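Local coordinates for Serine/threonine-protein kinase/endoribonuclease IRE1 (Saccharomyces cerevisiae, PDB 2BE1) that senses unfolded proteins in the endoplasmic reticulum through its lumenal domain, the part present here, and so activates the kinase/endoribonuclease that splices HAC1 precursor mRNA, at residues R52-F64 against Q284-F298. Residues are numbered along the deposited sequence; the frame is centred on the assembly and turned at random.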
ATOM      1  N   ARG A  52      15.819  22.367   9.981  1.00 66.99           N
ATOM      2  CA  ARG A  52      17.002  21.883  10.717  1.00 67.12           C
ATOM      3  C   ARG A  52      17.787  22.936  11.459  1.00 66.81           C
ATOM      4  O   ARG A  52      18.628  22.600  12.324  1.00 66.57           O
ATOM      5  CB  ARG A  52      17.948  21.203   9.733  1.00 67.54           C
ATOM      6  CG  ARG A  52      17.252  20.064   8.967  1.00 68.92           C
ATOM      7  CD  ARG A  52      17.628  20.018   7.492  1.00 70.75           C
ATOM      8  NE  ARG A  52      19.083  20.006   7.304  1.00 71.19           N
ATOM      9  CZ  ARG A  52      19.677  19.750   6.145  1.00 72.27           C
ATOM     10  NH1 ARG A  52      18.931  19.478   5.080  1.00 71.61           N
ATOM     11  NH2 ARG A  52      21.016  19.762   6.052  1.00 74.79           N
ATOM     12  N   LEU A  53      17.519  24.196  11.090  1.00 66.94           N
ATOM     13  CA  LEU A  53      18.310  25.372  11.548  1.00 66.79           C
ATOM     14  C   LEU A  53      17.622  26.094  12.730  1.00 67.45           C
ATOM     15  O   LEU A  53      18.301  26.523  13.680  1.00 67.50           O
ATOM     16  CB  LEU A  53      18.740  26.331  10.385  1.00 65.57           C
ATOM     17  CG  LEU A  53      19.427  25.735   9.126  1.00 63.23           C
ATOM     18  CD1 LEU A  53      20.030  26.808   8.223  1.00 60.33           C
ATOM     19  CD2 LEU A  53      20.447  24.599   9.402  1.00 60.34           C
ATOM     20  N   GLU A  54      16.291  26.188  12.695  1.00 68.18           N
ATOM     21  CA  GLU A  54      15.556  26.666  13.863  1.00 69.43           C
ATOM     22  C   GLU A  54      15.626  25.566  14.961  1.00 68.50           C
ATOM     23  O   GLU A  54      16.316  25.753  15.979  1.00 68.76           O
ATOM     24  CB  GLU A  54      14.130  27.110  13.497  1.00 69.12           C
ATOM     25  CG  GLU A  54      13.331  26.034  12.754  1.00 72.20           C
ATOM     26  CD  GLU A  54      11.898  26.446  12.424  1.00 72.87           C
ATOM     27  OE1 GLU A  54      11.686  27.105  11.379  1.00 77.65           O
ATOM     28  OE2 GLU A  54      10.968  26.086  13.189  1.00 76.84           O
ATOM     29  N   THR A  55      14.965  24.417  14.747  1.00 67.93           N
ATOM     30  CA  THR A  55      15.126  23.233  15.636  1.00 66.87           C
ATOM     31  C   THR A  55      16.364  22.425  15.260  1.00 66.06           C
ATOM     32  O   THR A  55      16.560  22.148  14.069  1.00 66.78           O
ATOM     33  CB  THR A  55      13.933  22.238  15.588  1.00 67.16           C
ATOM     34  OG1 THR A  55      14.440  20.943  15.940  1.00 67.58           O
ATOM     35  CG2 THR A  55      13.227  22.150  14.180  1.00 66.16           C
ATOM     36  N   TYR A  56      17.187  22.008  16.227  1.00 64.39           N
ATOM     37  CA  TYR A  56      18.479  21.353  15.825  1.00 62.79           C
ATOM     38  C   TYR A  56      18.354  19.851  15.532  1.00 60.71           C
ATOM     39  O   TYR A  56      19.155  19.036  16.025  1.00 60.01           O
ATOM     40  CB  TYR A  56      19.587  21.617  16.829  1.00 63.44           C
ATOM     41  CG  TYR A  56      19.723  23.074  17.128  1.00 64.94           C
ATOM     42  CD1 TYR A  56      19.802  24.004  16.088  1.00 65.75           C
ATOM     43  CD2 TYR A  56      19.752  23.546  18.458  1.00 66.28           C
ATOM     44  CE1 TYR A  56      19.935  25.384  16.360  1.00 66.51           C
ATOM     45  CE2 TYR A  56      19.894  24.920  18.749  1.00 66.54           C
ATOM     46  CZ  TYR A  56      19.989  25.838  17.693  1.00 65.95           C
ATOM     47  OH  TYR A  56      20.130  27.200  17.947  1.00 64.94           O
ATOM     48  N   GLU A  57      17.343  19.521  14.721  1.00 57.94           N
ATOM     49  CA  GLU A  57      16.929  18.159  14.455  1.00 55.01           C
ATOM     50  C   GLU A  57      16.734  17.959  13.009  1.00 51.56           C
ATOM     51  O   GLU A  57      16.308  18.877  12.309  1.00 51.39           O
ATOM     52  CB  GLU A  57      15.541  17.926  14.963  1.00 55.72           C
ATOM     53  CG  GLU A  57      15.341  18.012  16.383  1.00 59.36           C
ATOM     54  CD  GLU A  57      13.911  17.862  16.583  1.00 64.56           C
ATOM     55  OE1 GLU A  57      13.272  17.570  15.546  1.00 66.38           O
ATOM     56  OE2 GLU A  57      13.427  18.018  17.724  1.00 68.49           O
ATOM     57  N   THR A  58      16.896  16.709  12.600  1.00 47.16           N
ATOM     58  CA  THR A  58      16.701  16.362  11.246  1.00 42.78           C
ATOM     59  C   THR A  58      16.218  14.916  11.111  1.00 39.89           C
ATOM     60  O   THR A  58      16.572  14.037  11.916  1.00 39.00           O
ATOM     61  CB  THR A  58      17.984  16.663  10.530  1.00 42.74           C
ATOM     62  OG1 THR A  58      17.742  16.850   9.137  1.00 42.24           O
ATOM     63  CG2 THR A  58      18.943  15.578  10.761  1.00 43.98           C
ATOM     64  N   LEU A  59      15.374  14.678  10.112  1.00 36.80           N
ATOM     65  CA  LEU A  59      14.852  13.337   9.866  1.00 34.65           C
ATOM     66  C   LEU A  59      15.749  12.601   8.934  1.00 33.17           C
ATOM     67  O   LEU A  59      16.185  13.189   7.939  1.00 33.67           O
ATOM     68  CB  LEU A  59      13.474  13.386   9.237  1.00 34.59           C
ATOM     69  CG  LEU A  59      12.694  12.071   9.319  1.00 34.10           C
ATOM     70  CD1 LEU A  59      12.779  11.449  10.694  1.00 32.63           C
ATOM     71  CD2 LEU A  59      11.269  12.260   8.945  1.00 33.33           C
ATOM     72  N   ILE A  60      16.016  11.329   9.232  1.00 30.93           N
ATOM     73  CA  ILE A  60      16.990  10.566   8.481  1.00 29.41           C
ATOM     74  C   ILE A  60      16.493   9.177   8.296  1.00 29.31           C
ATOM     75  O   ILE A  60      16.177   8.516   9.286  1.00 29.87           O
ATOM     76  CB  ILE A  60      18.299  10.455   9.257  1.00 29.51           C
ATOM     77  CG1 ILE A  60      18.875  11.848   9.478  1.00 28.94           C
ATOM     78  CG2 ILE A  60      19.318   9.592   8.500  1.00 28.84           C
ATOM     79  CD1 ILE A  60      19.804  11.951  10.559  1.00 26.52           C
ATOM     80  N   ILE A  61      16.439   8.695   7.046  1.00 28.58           N
ATOM     81  CA  ILE A  61      16.108   7.247   6.814  1.00 27.34           C
ATOM     82  C   ILE A  61      17.196   6.409   6.164  1.00 27.25           C
ATOM     83  O   ILE A  61      18.054   6.899   5.386  1.00 27.46           O
ATOM     84  CB  ILE A  61      14.885   7.077   6.004  1.00 27.23           C
ATOM     85  CG1 ILE A  61      15.191   7.506   4.595  1.00 27.61           C
ATOM     86  CG2 ILE A  61      13.725   7.940   6.591  1.00 25.83           C
ATOM     87  CD1 ILE A  61      14.003   8.169   4.002  1.00 31.81           C
ATOM     88  N   GLU A  62      17.215   5.140   6.522  1.00 27.04           N
ATOM     89  CA  GLU A  62      18.201   4.285   5.889  1.00 27.34           C
ATOM     90  C   GLU A  62      17.520   3.800   4.611  1.00 28.30           C
ATOM     91  O   GLU A  62      16.427   3.206   4.660  1.00 28.95           O
ATOM     92  CB  GLU A  62      18.633   3.125   6.766  1.00 26.39           C
ATOM     93  CG  GLU A  62      19.449   2.111   6.020  1.00 25.47           C
ATOM     94  CD  GLU A  62      19.878   0.964   6.904  1.00 24.68           C
ATOM     95  OE1 GLU A  62      21.069   0.523   6.889  1.00 24.62           O
ATOM     96  OE2 GLU A  62      19.014   0.512   7.655  1.00 26.62           O
ATOM     97  N   PRO A  63      18.126   4.085   3.448  1.00 28.51           N
ATOM     98  CA  PRO A  63      17.456   3.773   2.205  1.00 28.91           C
ATOM     99  C   PRO A  63      17.671   2.322   1.969  1.00 30.09           C
ATOM    100  O   PRO A  63      18.566   1.947   1.209  1.00 31.86           O
ATOM    101  CB  PRO A  63      18.257   4.551   1.170  1.00 27.75           C
ATOM    102  CG  PRO A  63      19.574   4.570   1.698  1.00 28.31           C
ATOM    103  CD  PRO A  63      19.442   4.684   3.209  1.00 28.55           C
ATOM    104  N   PHE A  64      16.937   1.470   2.642  1.00 30.01           N
ATOM    105  CA  PHE A  64      17.256   0.084   2.450  1.00 30.15           C
ATOM    106  C   PHE A  64      16.195  -0.729   3.114  1.00 30.22           C
ATOM    107  O   PHE A  64      15.679  -0.364   4.168  1.00 31.47           O
ATOM    108  CB  PHE A  64      18.642  -0.267   2.975  1.00 29.41           C
ATOM    109  CG  PHE A  64      18.869  -1.713   3.020  1.00 31.33           C
ATOM    110  CD1 PHE A  64      19.331  -2.382   1.908  1.00 32.81           C
ATOM    111  CD2 PHE A  64      18.530  -2.463   4.154  1.00 31.14           C
ATOM    112  CE1 PHE A  64      19.518  -3.801   1.952  1.00 31.43           C
ATOM    113  CE2 PHE A  64      18.724  -3.887   4.192  1.00 29.21           C
ATOM    114  CZ  PHE A  64      19.213  -4.539   3.105  1.00 29.33           C
ATOM    115  N   GLN A 284      24.427  12.863   3.140  1.00 22.00           N
ATOM    116  CA  GLN A 284      23.227  13.396   2.540  1.00 23.11           C
ATOM    117  C   GLN A 284      23.166  13.317   1.032  1.00 23.06           C
ATOM    118  O   GLN A 284      24.181  13.307   0.365  1.00 22.21           O
ATOM    119  CB  GLN A 284      22.892  14.755   3.108  1.00 23.13           C
ATOM    120  CG  GLN A 284      23.793  15.831   2.668  1.00 26.92           C
ATOM    121  CD  GLN A 284      23.288  17.217   3.114  1.00 31.28           C
ATOM    122  OE1 GLN A 284      23.763  18.235   2.622  1.00 33.92           O
ATOM    123  NE2 GLN A 284      22.343  17.254   4.051  1.00 30.23           N
ATOM    124  N   THR A 285      21.959  13.201   0.491  1.00 24.38           N
ATOM    125  CA  THR A 285      21.806  13.058  -0.970  1.00 25.97           C
ATOM    126  C   THR A 285      21.954  14.373  -1.601  1.00 26.71           C
ATOM    127  O   THR A 285      22.109  15.371  -0.890  1.00 27.63           O
ATOM    128  CB  THR A 285      20.406  12.660  -1.395  1.00 26.07           C
ATOM    129  OG1 THR A 285      19.458  13.599  -0.834  1.00 24.71           O
ATOM    130  CG2 THR A 285      20.143  11.149  -1.023  1.00 25.88           C
ATOM    131  N   SER A 286      21.816  14.384  -2.918  1.00 26.91           N
ATOM    132  CA  SER A 286      22.117  15.587  -3.647  1.00 28.32           C
ATOM    133  C   SER A 286      20.996  16.592  -3.406  1.00 29.15           C
ATOM    134  O   SER A 286      21.265  17.793  -3.290  1.00 29.99           O
ATOM    135  CB  SER A 286      22.269  15.307  -5.124  1.00 27.99           C
ATOM    136  OG  SER A 286      21.012  14.859  -5.587  1.00 29.75           O
ATOM    137  N   ASN A 287      19.752  16.131  -3.318  1.00 29.18           N
ATOM    138  CA  ASN A 287      18.709  17.059  -2.912  1.00 29.39           C
ATOM    139  C   ASN A 287      18.753  17.319  -1.405  1.00 28.08           C
ATOM    140  O   ASN A 287      17.762  17.682  -0.824  1.00 27.75           O
ATOM    141  CB  ASN A 287      17.322  16.547  -3.307  1.00 30.79           C
ATOM    142  CG  ASN A 287      16.903  15.213  -2.539  1.00 34.10           C
ATOM    143  OD1 ASN A 287      15.688  14.905  -2.397  1.00 33.71           O
ATOM    144  ND2 ASN A 287      17.924  14.424  -2.074  1.00 37.62           N
ATOM    145  N   LEU A 288      19.889  17.080  -0.774  1.00 27.21           N
ATOM    146  CA  LEU A 288      20.131  17.473   0.642  1.00 26.78           C
ATOM    147  C   LEU A 288      19.388  16.701   1.720  1.00 25.38           C
ATOM    148  O   LEU A 288      19.378  17.106   2.883  1.00 24.41           O
ATOM    149  CB  LEU A 288      19.938  18.981   0.884  1.00 27.19           C
ATOM    150  CG  LEU A 288      20.606  19.916  -0.118  1.00 27.77           C
ATOM    151  CD1 LEU A 288      19.867  21.249  -0.068  1.00 30.62           C
ATOM    152  CD2 LEU A 288      22.034  20.091   0.160  1.00 27.83           C
ATOM    153  N   SER A 289      18.811  15.565   1.354  1.00 23.85           N
ATOM    154  CA  SER A 289      18.201  14.723   2.362  1.00 22.66           C
ATOM    155  C   SER A 289      19.213  13.859   3.093  1.00 21.93           C
ATOM    156  O   SER A 289      20.070  13.240   2.476  1.00 21.59           O
ATOM    157  CB  SER A 289      17.162  13.853   1.710  1.00 22.53           C
ATOM    158  OG  SER A 289      16.483  14.607   0.733  1.00 23.65           O
ATOM    159  N   TRP A 290      19.105  13.810   4.413  1.00 21.38           N
ATOM    160  CA  TRP A 290      20.026  13.001   5.224  1.00 21.00           C
ATOM    161  C   TRP A 290      19.706  11.530   5.176  1.00 19.93           C
ATOM    162  O   TRP A 290      18.549  11.150   5.386  1.00 20.16           O
ATOM    163  CB  TRP A 290      19.987  13.473   6.714  1.00 22.06           C
ATOM    164  CG  TRP A 290      20.791  14.689   6.818  1.00 23.53           C
ATOM    165  CD1 TRP A 290      20.348  15.983   6.742  1.00 24.56           C
ATOM    166  CD2 TRP A 290      22.228  14.754   6.847  1.00 23.46           C
ATOM    167  NE1 TRP A 290      21.417  16.837   6.754  1.00 24.65           N
ATOM    168  CE2 TRP A 290      22.580  16.123   6.810  1.00 22.41           C
ATOM    169  CE3 TRP A 290      23.241  13.784   6.917  1.00 23.87           C
ATOM    170  CZ2 TRP A 290      23.874  16.555   6.843  1.00 22.56           C
ATOM    171  CZ3 TRP A 290      24.520  14.198   6.940  1.00 24.88           C
ATOM    172  CH2 TRP A 290      24.836  15.596   6.924  1.00 25.20           C
ATOM    173  N   PHE A 291      20.696  10.680   4.987  1.00 18.55           N
ATOM    174  CA  PHE A 291      20.393   9.230   5.109  1.00 18.52           C
ATOM    175  C   PHE A 291      21.376   8.455   5.959  1.00 19.86           C
ATOM    176  O   PHE A 291      22.568   8.860   6.136  1.00 19.93           O
ATOM    177  CB  PHE A 291      20.274   8.544   3.739  1.00 16.22           C
ATOM    178  CG  PHE A 291      21.585   8.517   2.957  1.00 13.73           C
ATOM    179  CD1 PHE A 291      22.591   7.572   3.263  1.00 10.82           C
ATOM    180  CD2 PHE A 291      21.839   9.455   1.911  1.00  8.04           C
ATOM    181  CE1 PHE A 291      23.819   7.558   2.494  1.00  8.48           C
ATOM    182  CE2 PHE A 291      23.067   9.433   1.194  1.00  3.86           C
ATOM    183  CZ  PHE A 291      24.022   8.484   1.476  1.00  5.32           C
ATOM    184  N   ALA A 292      20.885   7.330   6.474  1.00 21.09           N
ATOM    185  CA  ALA A 292      21.741   6.503   7.348  1.00 22.26           C
ATOM    186  C   ALA A 292      22.103   5.170   6.701  1.00 22.62           C
ATOM    187  O   ALA A 292      21.346   4.649   5.876  1.00 23.98           O
ATOM    188  CB  ALA A 292      21.064   6.247   8.631  1.00 22.06           C
ATOM    189  N   LEU A 293      23.247   4.618   7.088  1.00 21.64           N
ATOM    190  CA  LEU A 293      23.630   3.281   6.695  1.00 20.50           C
ATOM    191  C   LEU A 293      24.120   2.607   7.971  1.00 21.78           C
ATOM    192  O   LEU A 293      25.192   2.928   8.504  1.00 21.89           O
ATOM    193  CB  LEU A 293      24.689   3.316   5.580  1.00 18.78           C
ATOM    194  CG  LEU A 293      24.356   4.212   4.375  1.00 15.02           C
ATOM    195  CD1 LEU A 293      25.400   4.090   3.401  1.00 10.14           C
ATOM    196  CD2 LEU A 293      23.144   3.776   3.678  1.00 11.23           C
ATOM    197  N   SER A 294      23.294   1.708   8.493  1.00 23.22           N
ATOM    198  CA  SER A 294      23.612   0.942   9.709  1.00 24.68           C
ATOM    199  C   SER A 294      24.750   0.029   9.419  1.00 26.44           C
ATOM    200  O   SER A 294      24.945  -0.400   8.255  1.00 27.35           O
ATOM    201  CB  SER A 294      22.452   0.034  10.063  1.00 24.93           C
ATOM    202  OG  SER A 294      22.166  -0.925   9.040  1.00 23.80           O
ATOM    203  N   SER A 295      25.496  -0.351  10.429  1.00 27.62           N
ATOM    204  CA  SER A 295      26.508  -1.340  10.089  1.00 29.70           C
ATOM    205  C   SER A 295      25.899  -2.765   9.916  1.00 30.85           C
ATOM    206  O   SER A 295      26.586  -3.660   9.360  1.00 31.46           O
ATOM    207  CB  SER A 295      27.618  -1.346  11.098  1.00 29.42           C
ATOM    208  OG  SER A 295      27.030  -1.510  12.377  1.00 32.38           O
ATOM    209  N   GLN A 296      24.644  -2.983  10.365  1.00 31.27           N
ATOM    210  CA  GLN A 296      23.960  -4.249  10.066  1.00 32.54           C
ATOM    211  C   GLN A 296      23.968  -4.403   8.565  1.00 32.49           C
ATOM    212  O   GLN A 296      24.490  -5.362   8.007  1.00 33.22           O
ATOM    213  CB  GLN A 296      22.521  -4.216  10.510  1.00 33.79           C
ATOM    214  CG  GLN A 296      22.323  -4.129  12.007  1.00 39.65           C
ATOM    215  CD  GLN A 296      23.217  -3.029  12.631  1.00 46.46           C
ATOM    216  OE1 GLN A 296      24.430  -3.225  12.831  1.00 50.41           O
ATOM    217  NE2 GLN A 296      22.620  -1.877  12.941  1.00 47.95           N
ATOM    218  N   ASN A 297      23.439  -3.400   7.891  1.00 32.05           N
ATOM    219  CA  ASN A 297      23.361  -3.462   6.462  1.00 31.29           C
ATOM    220  C   ASN A 297      24.587  -3.073   5.726  1.00 31.06           C
ATOM    221  O   ASN A 297      24.733  -3.458   4.581  1.00 31.57           O
ATOM    222  CB  ASN A 297      22.179  -2.669   6.017  1.00 30.85           C
ATOM    223  CG  ASN A 297      20.950  -3.149   6.701  1.00 30.68           C
ATOM    224  OD1 ASN A 297      20.866  -4.314   7.097  1.00 31.02           O
ATOM    225  ND2 ASN A 297      19.999  -2.264   6.893  1.00 29.86           N
ATOM    226  N   PHE A 298      25.485  -2.318   6.328  1.00 30.25           N
ATOM    227  CA  PHE A 298      26.576  -1.871   5.482  1.00 30.39           C
ATOM    228  C   PHE A 298      27.897  -1.885   6.214  1.00 31.95           C
ATOM    229  O   PHE A 298      28.691  -0.871   6.140  1.00 33.09           O
ATOM    230  CB  PHE A 298      26.323  -0.492   4.864  1.00 28.68           C
ATOM    231  CG  PHE A 298      25.046  -0.383   4.128  1.00 24.76           C
ATOM    232  CD1 PHE A 298      23.855  -0.066   4.805  1.00 23.88           C
ATOM    233  CD2 PHE A 298      25.014  -0.627   2.762  1.00 19.85           C
ATOM    234  CE1 PHE A 298      22.655   0.021   4.087  1.00 23.74           C
ATOM    235  CE2 PHE A 298      23.854  -0.508   2.017  1.00 18.71           C
ATOM    236  CZ  PHE A 298      22.669  -0.173   2.674  1.00 23.25           C
TER
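E62 reaches the turn after strand 290-294 and is gripped there through OE1. The hydroxyl S294 OG donates to E62 OE1 at 2.8 Å, on the syn side and near the carboxylate plane. The backbone S294 N donates to E62 OE1 at 3.0 Å, but from above that plane. N297 ND2 adds a weak bond to the same oxygen. E62 spans the distance because CG lies anti to the backbone N (chi1 169°) and the chain beyond is extended. S294 OG also accepts from N297 N, an ST motif within the segment that receives the carboxylate. With an alanine at E62, S294 N and S294 OG would probably lose their shared acceptor, and the residues after the strand would be tied less firmly to 52-64. The ring edge of F298 faces E62 OE1, and its CZ side points at the face of F64 in an edge-to-face pair, centroids 5.6 Å apart. N297 CB sits over one face of F64, toward the rim of the ring.

Between the strands there is a single bridge, I61 with F291, with A292 N bonded to I61 O at 3.1 Å. The strands run in the same general sense but diverge by 44°. I60 packs CG1 on W290 CB (3.4 Å) and CG2 on A292 CB. P63 CD meets L293 CD2 at 3.8 Å. At the far end R52 sets a guanidinium face over the edge of W290 at NE1, planes 79° apart, and gives L288 O a weak bond. Its charge is paired with E325.

The contact joins the edges of two antiparallel sheets in the lumenal domain. Strand 57-61 pairs onward with 68-73, and 290-294 with 280-284. Strand 45-46 packs on I61 and P63, and helix 325-332 on W290.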